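Local structure of spindle pole body-associated protein VIK1 (Candida glabrata, 4GKP) at residues S150-G155 with E232-K237; K99-F104 with I114-V119; K78-F83 with F190-D195. The protein is the noncatalytic partner of the kinesin Kar3 and probably binds microtubules, this chain holding its kinesin-motor-like domain with a truncated neck. All coordinates share one frame; numbering follows the deposited sequence.

Interaction 1 of 3, residues S150-G155 with E232-K237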
loop_
_atom_site.group_PDB
_atom_site.type_symbol
_atom_site.label_atom_id
_atom_site.label_comp_id
_atom_site.label_asym_id
_atom_site.label_seq_id
_atom_site.Cartn_x
_atom_site.Cartn_y
_atom_site.Cartn_z
ATOM N N SER A 150 -2.446 -14.855 14.168
ATOM C CA SER A 150 -2.927 -13.496 14.426
ATOM C C SER A 150 -2.129 -12.396 13.705
ATOM O O SER A 150 -2.588 -11.257 13.614
ATOM C CB SER A 150 -2.894 -13.220 15.940
ATOM O OG SER A 150 -1.548 -13.146 16.416
ATOM N N THR A 151 -0.947 -12.753 13.192
ATOM C CA THR A 151 0.048 -11.777 12.782
ATOM C C THR A 151 1.138 -12.428 11.935
ATOM O O THR A 151 1.266 -13.656 11.886
ATOM C CB THR A 151 0.711 -11.105 14.024
ATOM O OG1 THR A 151 1.304 -9.844 13.666
ATOM C CG2 THR A 151 1.764 -12.026 14.666
ATOM N N ILE A 152 1.896 -11.573 11.256
ATOM C CA ILE A 152 3.142 -11.939 10.633
ATOM C C ILE A 152 4.247 -11.382 11.505
ATOM O O ILE A 152 4.304 -10.188 11.807
ATOM C CB ILE A 152 3.239 -11.376 9.207
ATOM C CG1 ILE A 152 2.053 -11.871 8.375
ATOM C CG2 ILE A 152 4.583 -11.732 8.571
ATOM C CD1 ILE A 152 2.071 -11.405 6.942
ATOM N N SER A 153 5.127 -12.262 11.935
ATOM C CA SER A 153 6.180 -11.853 12.834
ATOM C C SER A 153 7.438 -11.570 12.036
ATOM O O SER A 153 7.883 -12.414 11.261
ATOM C CB SER A 153 6.422 -12.938 13.872
ATOM O OG SER A 153 6.927 -12.352 15.047
ATOM N N LEU A 154 7.957 -10.357 12.192
ATOM C CA LEU A 154 9.204 -9.919 11.576
ATOM C C LEU A 154 10.240 -9.794 12.671
ATOM O O LEU A 154 9.940 -9.324 13.791
ATOM C CB LEU A 154 9.051 -8.544 10.908
ATOM C CG LEU A 154 8.424 -8.340 9.527
ATOM C CD1 LEU A 154 6.952 -8.711 9.505
ATOM C CD2 LEU A 154 8.569 -6.885 9.113
ATOM N N GLY A 155 11.468 -10.182 12.354
ATOM C CA GLY A 155 12.517 -10.133 13.349
ATOM C C GLY A 155 13.469 -9.007 13.086
ATOM O O GLY A 155 14.554 -8.952 13.667
ATOM N N GLU A 232 4.493 -15.554 -1.969
ATOM C CA GLU A 232 3.116 -16.010 -2.100
ATOM C C GLU A 232 2.477 -16.385 -0.761
ATOM O O GLU A 232 1.267 -16.245 -0.589
ATOM C CB GLU A 232 3.032 -17.181 -3.089
ATOM N N ILE A 233 3.292 -16.864 0.178
ATOM C CA ILE A 233 2.805 -17.254 1.504
ATOM C C ILE A 233 2.469 -16.002 2.310
ATOM O O ILE A 233 1.402 -15.915 2.930
ATOM C CB ILE A 233 3.840 -18.110 2.274
ATOM N N VAL A 234 3.393 -15.045 2.285
ATOM C CA VAL A 234 3.201 -13.732 2.881
ATOM C C VAL A 234 1.954 -13.062 2.279
ATOM O O VAL A 234 0.982 -12.772 2.996
ATOM C CB VAL A 234 4.455 -12.862 2.671
ATOM C CG1 VAL A 234 4.254 -11.460 3.230
ATOM C CG2 VAL A 234 5.665 -13.538 3.299
ATOM N N LEU A 235 1.971 -12.871 0.959
ATOM C CA LEU A 235 0.888 -12.183 0.260
ATOM C C LEU A 235 -0.468 -12.804 0.542
ATOM O O LEU A 235 -1.451 -12.085 0.781
ATOM C CB LEU A 235 1.155 -12.092 -1.246
ATOM C CG LEU A 235 2.380 -11.252 -1.635
ATOM C CD1 LEU A 235 2.551 -11.190 -3.139
ATOM C CD2 LEU A 235 2.327 -9.843 -1.060
ATOM N N LYS A 236 -0.512 -14.135 0.562
ATOM C CA LYS A 236 -1.781 -14.837 0.734
ATOM C C LYS A 236 -2.261 -14.772 2.184
ATOM O O LYS A 236 -3.458 -14.752 2.441
ATOM C CB LYS A 236 -1.708 -16.288 0.210
ATOM N N LYS A 237 -1.328 -14.746 3.125
ATOM C CA LYS A 237 -1.658 -14.526 4.538
ATOM C C LYS A 237 -2.277 -13.126 4.764
ATOM O O LYS A 237 -3.225 -12.985 5.550
ATOM C CB LYS A 237 -0.411 -14.725 5.408
ATOM C CG LYS A 237 -0.553 -14.331 6.872
ATOM C CD LYS A 237 -1.460 -15.284 7.628
ATOM C CE LYS A 237 -1.841 -14.708 8.981
ATOM N NZ LYS A 237 -2.961 -15.464 9.610
#
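The ammonium NZ of Lys237 has three partners: it forms a salt bridge with Asp241 one turn further along its own helix, takes the backbone carbonyl O of Glu149 as a hydrogen-bond acceptor, and has a weaker bond to O of Glu148. Lysine suits this place because its long apolar stem can cross an apolar surface before delivering a charge to the turn just ahead of 150-155. The stem leaves the helix with CG anti to the backbone N (chi1 171°) and then bends at chi2 (70°), which carries the amine toward that turn. On the way CG lies against the gamma branch of Ile152, 3.9 Å from Ile152 CG1, and Lys237 CG is also 3.9 Å from Ile152 CD1. The two side chains run antiparallel past one another, touching along methylenes and a methyl. Further out, Lys237 CE passes the carbonyl of Thr151 loosely, 4.4 Å from Thr151 O.

Ile152 carries the apolar side of the contact. Placing its CG1 anti to the carbonyl carbon (chi1 -57°) turns the longer branch toward the helix; its CD1 comes within 4.3 Å of Val234 CG1, a loose van der Waals approach between beta-branched residues. No hydrogen bond joins the two segments. The neighbouring Thr151 turns the other way, where its OG1 is held by both Lys187 and Asp202.

The contact is packing of helix 230-241 of this kinesin-like domain against the small antiparallel hairpin 145-147/152-154. Leu145 touches Ile152 and Ile147 touches Lys237, so the partner strand continues the apolar patch, while Val234 also touches Leu121 at the end of strand 112-121.

Interaction 2 of 3, residues K99-F104 with I114-V119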
loop_
_atom_site.group_PDB
_atom_site.type_symbol
_atom_site.label_atom_id
_atom_site.label_comp_id
_atom_site.label_asym_id
_atom_site.label_seq_id
_atom_site.Cartn_x
_atom_site.Cartn_y
_atom_site.Cartn_z
ATOM N N LYS A 99 4.546 10.450 3.030
ATOM C CA LYS A 99 3.258 11.058 3.368
ATOM C C LYS A 99 2.482 10.189 4.368
ATOM O O LYS A 99 1.783 10.691 5.259
ATOM C CB LYS A 99 2.443 11.312 2.096
ATOM C CG LYS A 99 2.952 12.477 1.253
ATOM C CD LYS A 99 2.621 13.824 1.894
ATOM C CE LYS A 99 3.253 14.993 1.147
ATOM N NZ LYS A 99 2.826 15.021 -0.279
ATOM N N LEU A 100 2.637 8.880 4.215
ATOM C CA LEU A 100 2.124 7.918 5.167
ATOM C C LEU A 100 2.688 8.180 6.571
ATOM O O LEU A 100 1.920 8.323 7.522
ATOM C CB LEU A 100 2.456 6.509 4.703
ATOM C CG LEU A 100 1.958 5.393 5.609
ATOM C CD1 LEU A 100 0.441 5.366 5.612
ATOM C CD2 LEU A 100 2.554 4.052 5.178
ATOM N N LEU A 101 4.018 8.256 6.696
ATOM C CA LEU A 101 4.633 8.630 7.974
ATOM C C LEU A 101 4.060 9.939 8.508
ATOM O O LEU A 101 3.671 10.010 9.670
ATOM C CB LEU A 101 6.165 8.709 7.885
ATOM C CG LEU A 101 6.909 7.416 7.534
ATOM C CD1 LEU A 101 8.422 7.603 7.571
ATOM C CD2 LEU A 101 6.487 6.270 8.431
ATOM N N ALA A 102 3.974 10.952 7.648
ATOM C CA ALA A 102 3.480 12.278 8.049
ATOM C C ALA A 102 2.012 12.219 8.490
ATOM O O ALA A 102 1.617 12.825 9.499
ATOM C CB ALA A 102 3.677 13.284 6.913
ATOM N N PHE A 103 1.213 11.466 7.745
ATOM C CA PHE A 103 -0.193 11.243 8.106
ATOM C C PHE A 103 -0.362 10.651 9.516
ATOM O O PHE A 103 -1.228 11.093 10.270
ATOM C CB PHE A 103 -0.901 10.384 7.036
ATOM C CG PHE A 103 -2.321 10.004 7.395
ATOM C CD1 PHE A 103 -3.352 10.940 7.330
ATOM C CD2 PHE A 103 -2.622 8.712 7.785
ATOM C CE1 PHE A 103 -4.647 10.595 7.659
ATOM C CE2 PHE A 103 -3.918 8.357 8.121
ATOM C CZ PHE A 103 -4.928 9.300 8.060
ATOM N N PHE A 104 0.441 9.652 9.873
ATOM C CA PHE A 104 0.318 9.052 11.219
ATOM C C PHE A 104 0.785 10.003 12.313
ATOM O O PHE A 104 0.180 10.048 13.396
ATOM C CB PHE A 104 1.077 7.723 11.346
ATOM C CG PHE A 104 0.528 6.616 10.496
ATOM C CD1 PHE A 104 -0.814 6.581 10.141
ATOM C CD2 PHE A 104 1.354 5.583 10.080
ATOM C CE1 PHE A 104 -1.318 5.541 9.383
ATOM C CE2 PHE A 104 0.851 4.535 9.311
ATOM C CZ PHE A 104 -0.490 4.518 8.961
ATOM N N ILE A 114 2.919 3.637 18.263
ATOM C CA ILE A 114 2.998 3.030 16.935
ATOM C C ILE A 114 4.429 2.624 16.659
ATOM O O ILE A 114 5.333 3.445 16.782
ATOM C CB ILE A 114 2.557 3.997 15.801
ATOM C CG1 ILE A 114 1.218 4.667 16.121
ATOM C CG2 ILE A 114 2.503 3.244 14.452
ATOM C CD1 ILE A 114 0.880 5.870 15.256
ATOM N N THR A 115 4.625 1.360 16.298
ATOM C CA THR A 115 5.941 0.848 15.943
ATOM C C THR A 115 6.040 0.633 14.437
ATOM O O THR A 115 5.026 0.478 13.749
ATOM C CB THR A 115 6.255 -0.514 16.614
ATOM O OG1 THR A 115 5.403 -1.530 16.075
ATOM C CG2 THR A 115 6.047 -0.453 18.095
ATOM N N LEU A 116 7.267 0.617 13.928
ATOM C CA LEU A 116 7.491 0.300 12.533
ATOM C C LEU A 116 8.607 -0.734 12.390
ATOM O O LEU A 116 9.594 -0.698 13.104
ATOM C CB LEU A 116 7.810 1.571 11.746
ATOM C CG LEU A 116 8.294 1.447 10.292
ATOM C CD1 LEU A 116 7.203 0.833 9.416
ATOM C CD2 LEU A 116 8.766 2.794 9.734
ATOM N N GLN A 117 8.403 -1.685 11.494
ATOM C CA GLN A 117 9.474 -2.522 10.979
ATOM C C GLN A 117 9.362 -2.499 9.468
ATOM O O GLN A 117 8.264 -2.549 8.925
ATOM C CB GLN A 117 9.325 -3.944 11.471
ATOM C CG GLN A 117 9.604 -4.113 12.949
ATOM C CD GLN A 117 9.192 -5.487 13.430
ATOM O OE1 GLN A 117 8.005 -5.851 13.370
ATOM N NE2 GLN A 117 10.173 -6.283 13.859
ATOM N N TYR A 118 10.496 -2.448 8.790
ATOM C CA TYR A 118 10.510 -2.206 7.357
ATOM C C TYR A 118 11.516 -3.118 6.659
ATOM O O TYR A 118 12.721 -2.989 6.857
ATOM C CB TYR A 118 10.875 -0.734 7.118
ATOM C CG TYR A 118 10.748 -0.225 5.694
ATOM C CD1 TYR A 118 9.921 -0.854 4.762
ATOM C CD2 TYR A 118 11.414 0.928 5.305
ATOM C CE1 TYR A 118 9.785 -0.365 3.484
ATOM C CE2 TYR A 118 11.295 1.425 4.026
ATOM C CZ TYR A 118 10.481 0.776 3.122
ATOM O OH TYR A 118 10.367 1.290 1.856
ATOM N N VAL A 119 11.033 -4.022 5.820
ATOM C CA VAL A 119 11.946 -4.895 5.101
ATOM C C VAL A 119 11.710 -4.947 3.585
ATOM O O VAL A 119 10.582 -4.818 3.117
ATOM C CB VAL A 119 11.893 -6.339 5.651
ATOM C CG1 VAL A 119 12.418 -6.409 7.085
ATOM C CG2 VAL A 119 10.487 -6.919 5.550
#
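The ring of Phe104 has the carbonyl O of Leu100 over one face, 3.6 Å above the plane and displaced toward the rim, and meets the rings of Phe188 and Phe190 edge-to-face; at its base, Phe104 CB touches Ile114 CD1 across the contact. This is the packing of a beta-alpha-beta crossover in the kinesin-motor-like fold: helix 96-107 follows strand 83-88, lies over the mixed central sheet and leads into strand 112-121, which runs parallel to 83-88.

The meeting is entirely apolar. Ile114 and Leu116, two apart on the strand, both direct their side chains to the helix, as suits bulky aliphatic residues beneath a helix in a buried interface. Leu101, three residues before Phe104 and thus nearly one turn earlier, faces Leu116, while Phe104 faces Ile114. Phe104 points its beta carbon toward the strand, and the first torsion places CG anti to the carbonyl carbon (chi1 -66°), which sends the ring beyond CB to the neighbouring strand 183-192 and its two phenylalanines. Leu101 starts off obliquely and only its end closes on the strand. There methyl meets methyl, with Leu101 CD2 4.4 Å from Leu116 CD2.

Interaction 3 of 3, residues K78-F83 with F190-D195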
loop_
_atom_site.group_PDB
_atom_site.type_symbol
_atom_site.label_atom_id
_atom_site.label_comp_id
_atom_site.label_asym_id
_atom_site.label_seq_id
_atom_site.Cartn_x
_atom_site.Cartn_y
_atom_site.Cartn_z
ATOM N N LYS A 78 -10.466 2.200 14.317
ATOM C CA LYS A 78 -11.601 2.236 15.244
ATOM C C LYS A 78 -12.254 0.877 15.428
ATOM O O LYS A 78 -12.621 0.512 16.540
ATOM C CB LYS A 78 -12.623 3.292 14.820
ATOM C CG LYS A 78 -11.984 4.663 14.865
ATOM C CD LYS A 78 -12.963 5.801 14.976
ATOM C CE LYS A 78 -12.239 6.986 15.587
ATOM N NZ LYS A 78 -12.563 8.202 14.799
ATOM N N ARG A 79 -12.369 0.119 14.342
ATOM C CA ARG A 79 -12.843 -1.256 14.426
ATOM C C ARG A 79 -11.797 -2.283 14.854
ATOM O O ARG A 79 -12.128 -3.453 14.930
ATOM C CB ARG A 79 -13.426 -1.695 13.091
ATOM C CG ARG A 79 -14.881 -1.330 12.919
ATOM C CD ARG A 79 -15.378 -1.737 11.548
ATOM N NE ARG A 79 -15.357 -3.182 11.334
ATOM C CZ ARG A 79 -16.215 -4.044 11.872
ATOM N NH1 ARG A 79 -17.188 -3.643 12.698
ATOM N NH2 ARG A 79 -16.087 -5.322 11.588
ATOM N N ARG A 80 -10.556 -1.870 15.124
ATOM C CA ARG A 80 -9.493 -2.803 15.553
ATOM C C ARG A 80 -9.276 -3.995 14.614
ATOM O O ARG A 80 -9.033 -5.117 15.057
ATOM C CB ARG A 80 -9.753 -3.308 16.976
ATOM C CG ARG A 80 -9.971 -2.200 17.993
ATOM C CD ARG A 80 -10.532 -2.790 19.277
ATOM N NE ARG A 80 -10.580 -1.818 20.372
ATOM C CZ ARG A 80 -9.517 -1.287 20.976
ATOM N NH1 ARG A 80 -8.280 -1.593 20.584
ATOM N NH2 ARG A 80 -9.695 -0.420 21.966
ATOM N N GLU A 81 -9.382 -3.754 13.315
ATOM C CA GLU A 81 -9.219 -4.809 12.336
ATOM C C GLU A 81 -7.848 -4.644 11.705
ATOM O O GLU A 81 -7.462 -3.527 11.348
ATOM C CB GLU A 81 -10.273 -4.704 11.231
ATOM C CG GLU A 81 -11.712 -4.826 11.687
ATOM C CD GLU A 81 -12.693 -4.697 10.525
ATOM O OE1 GLU A 81 -12.652 -3.667 9.812
ATOM O OE2 GLU A 81 -13.520 -5.623 10.332
ATOM N N ASN A 82 -7.130 -5.752 11.560
ATOM C CA ASN A 82 -5.838 -5.747 10.906
ATOM C C ASN A 82 -6.027 -5.396 9.437
ATOM O O ASN A 82 -6.998 -5.836 8.791
ATOM C CB ASN A 82 -5.156 -7.113 11.056
ATOM C CG ASN A 82 -4.805 -7.431 12.496
ATOM O OD1 ASN A 82 -4.607 -6.539 13.323
ATOM N ND2 ASN A 82 -4.724 -8.694 12.803
ATOM N N PHE A 83 -5.116 -4.600 8.893
ATOM C CA PHE A 83 -5.344 -4.102 7.538
ATOM C C PHE A 83 -4.078 -3.775 6.794
ATOM O O PHE A 83 -2.975 -3.821 7.352
ATOM C CB PHE A 83 -6.350 -2.914 7.507
ATOM C CG PHE A 83 -5.839 -1.649 8.131
ATOM C CD1 PHE A 83 -5.509 -1.595 9.483
ATOM C CD2 PHE A 83 -5.724 -0.490 7.372
ATOM C CE1 PHE A 83 -5.049 -0.416 10.057
ATOM C CE2 PHE A 83 -5.270 0.694 7.939
ATOM C CZ PHE A 83 -4.932 0.735 9.286
ATOM N N PHE A 190 -0.173 -0.710 15.993
ATOM C CA PHE A 190 -0.882 0.346 16.735
ATOM C C PHE A 190 -1.321 -0.213 18.075
ATOM O O PHE A 190 -2.106 -1.175 18.114
ATOM C CB PHE A 190 -2.121 0.800 15.961
ATOM C CG PHE A 190 -1.821 1.735 14.811
ATOM C CD1 PHE A 190 -1.319 1.249 13.605
ATOM C CD2 PHE A 190 -2.074 3.110 14.925
ATOM C CE1 PHE A 190 -1.067 2.119 12.547
ATOM C CE2 PHE A 190 -1.813 3.972 13.874
ATOM C CZ PHE A 190 -1.293 3.482 12.700
ATOM N N PHE A 191 -0.767 0.340 19.156
ATOM C CA PHE A 191 -1.169 -0.033 20.520
ATOM C C PHE A 191 -2.061 1.101 21.029
ATOM O O PHE A 191 -1.590 2.220 21.244
ATOM C CB PHE A 191 0.056 -0.265 21.437
ATOM C CG PHE A 191 0.954 -1.422 21.009
ATOM C CD1 PHE A 191 1.982 -1.229 20.069
ATOM C CD2 PHE A 191 0.805 -2.688 21.571
ATOM C CE1 PHE A 191 2.814 -2.288 19.695
ATOM C CE2 PHE A 191 1.615 -3.747 21.193
ATOM C CZ PHE A 191 2.628 -3.549 20.257
ATOM N N CYS A 192 -3.359 0.829 21.151
ATOM C CA CYS A 192 -4.337 1.861 21.516
ATOM C C CYS A 192 -4.206 2.223 22.989
ATOM O O CYS A 192 -4.200 1.327 23.864
ATOM C CB CYS A 192 -5.771 1.423 21.188
ATOM S SG CYS A 192 -6.976 2.712 21.583
ATOM N N LEU A 193 -4.079 3.520 23.257
ATOM C CA LEU A 193 -3.826 4.008 24.620
ATOM C C LEU A 193 -5.023 3.838 25.561
ATOM O O LEU A 193 -4.856 3.821 26.786
ATOM C CB LEU A 193 -3.372 5.470 24.609
ATOM C CG LEU A 193 -1.934 5.690 24.131
ATOM C CD1 LEU A 193 -1.685 7.179 23.924
ATOM C CD2 LEU A 193 -0.925 5.073 25.099
ATOM N N GLN A 194 -6.216 3.695 24.984
ATOM C CA GLN A 194 -7.418 3.395 25.753
ATOM C C GLN A 194 -7.450 1.973 26.339
ATOM O O GLN A 194 -8.260 1.696 27.222
ATOM C CB GLN A 194 -8.653 3.647 24.898
ATOM C CG GLN A 194 -8.979 5.131 24.756
ATOM N N ASP A 195 -6.570 1.081 25.874
ATOM C CA ASP A 195 -6.571 -0.306 26.357
ATOM C C ASP A 195 -5.611 -0.553 27.527
ATOM O O ASP A 195 -4.481 -0.058 27.541
ATOM C CB ASP A 195 -6.241 -1.282 25.230
ATOM C CG ASP A 195 -7.164 -1.150 24.034
ATOM O OD1 ASP A 195 -8.256 -0.540 24.151
ATOM O OD2 ASP A 195 -6.788 -1.677 22.964
#
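Arg80 and Asp195 form a salt bridge with two hydrogen bonds, joining the end of helix 68-78, where Arg80 closes a Schellman motif with positive phi, to the type I beta turn Cys192-Asp195 that follows strand 183-192. Arg80 NH1 donates to Asp195 OD2 at 2.8 Å, and Arg80 NH2 to Asp195 OD1 at 2.6 Å. Each carboxylate oxygen has its own nitrogen, but both bonds are weak in angle, about 125° at the hydrogen, and the two flat groups are turned 36° apart. Arginine suits the task: its chain, extended from CG to NE (chi2 167°), spans the gap from a distant backbone.

Other polar groups here also have partners. In a salt bridge, Arg79 NH2 donates to Glu81 OE2 at 2.9 Å, approaching from above the carboxylate plane, while Glu81 OE1 forms a salt bridge with Lys243. Asn82 OD1 accepts from the backbone N of Asp202. Within the turn, Asp195 N is bonded to Cys192 O. Ile201 of strand 201-208 also touches the Arg80 side chain. Cys192 is an apolar neighbour of the guanidinium, its CB 4.0 Å from Arg80 NH1, and its SG accepts a weak bond from Gln194 N at 3.6 Å.

Overall arrangement
Interaction 2 is the buried one, purely hydrophobic between helix 96-107 and the central sheet; interaction 3 lies at the surface and relies on charge; interaction 1 is intermediate, with an apolar middle and a lysine whose amine serves a turn outside. Interactions 2 and 3 share the sheet, since strands 112-121 and 183-192 are neighbours, and they meet directly where Phe190 touches Ile114: Phe190, at the start of 190-195, lies in the core, while the ion pair is further along the segment. Interaction 1 meets strand 112-121 toward its far end from interaction 3, where Leu154 packs on Val119 and its carbonyl probably accepts a hydrogen bond from Gln117. Centres lie about 15 to 19 Å apart.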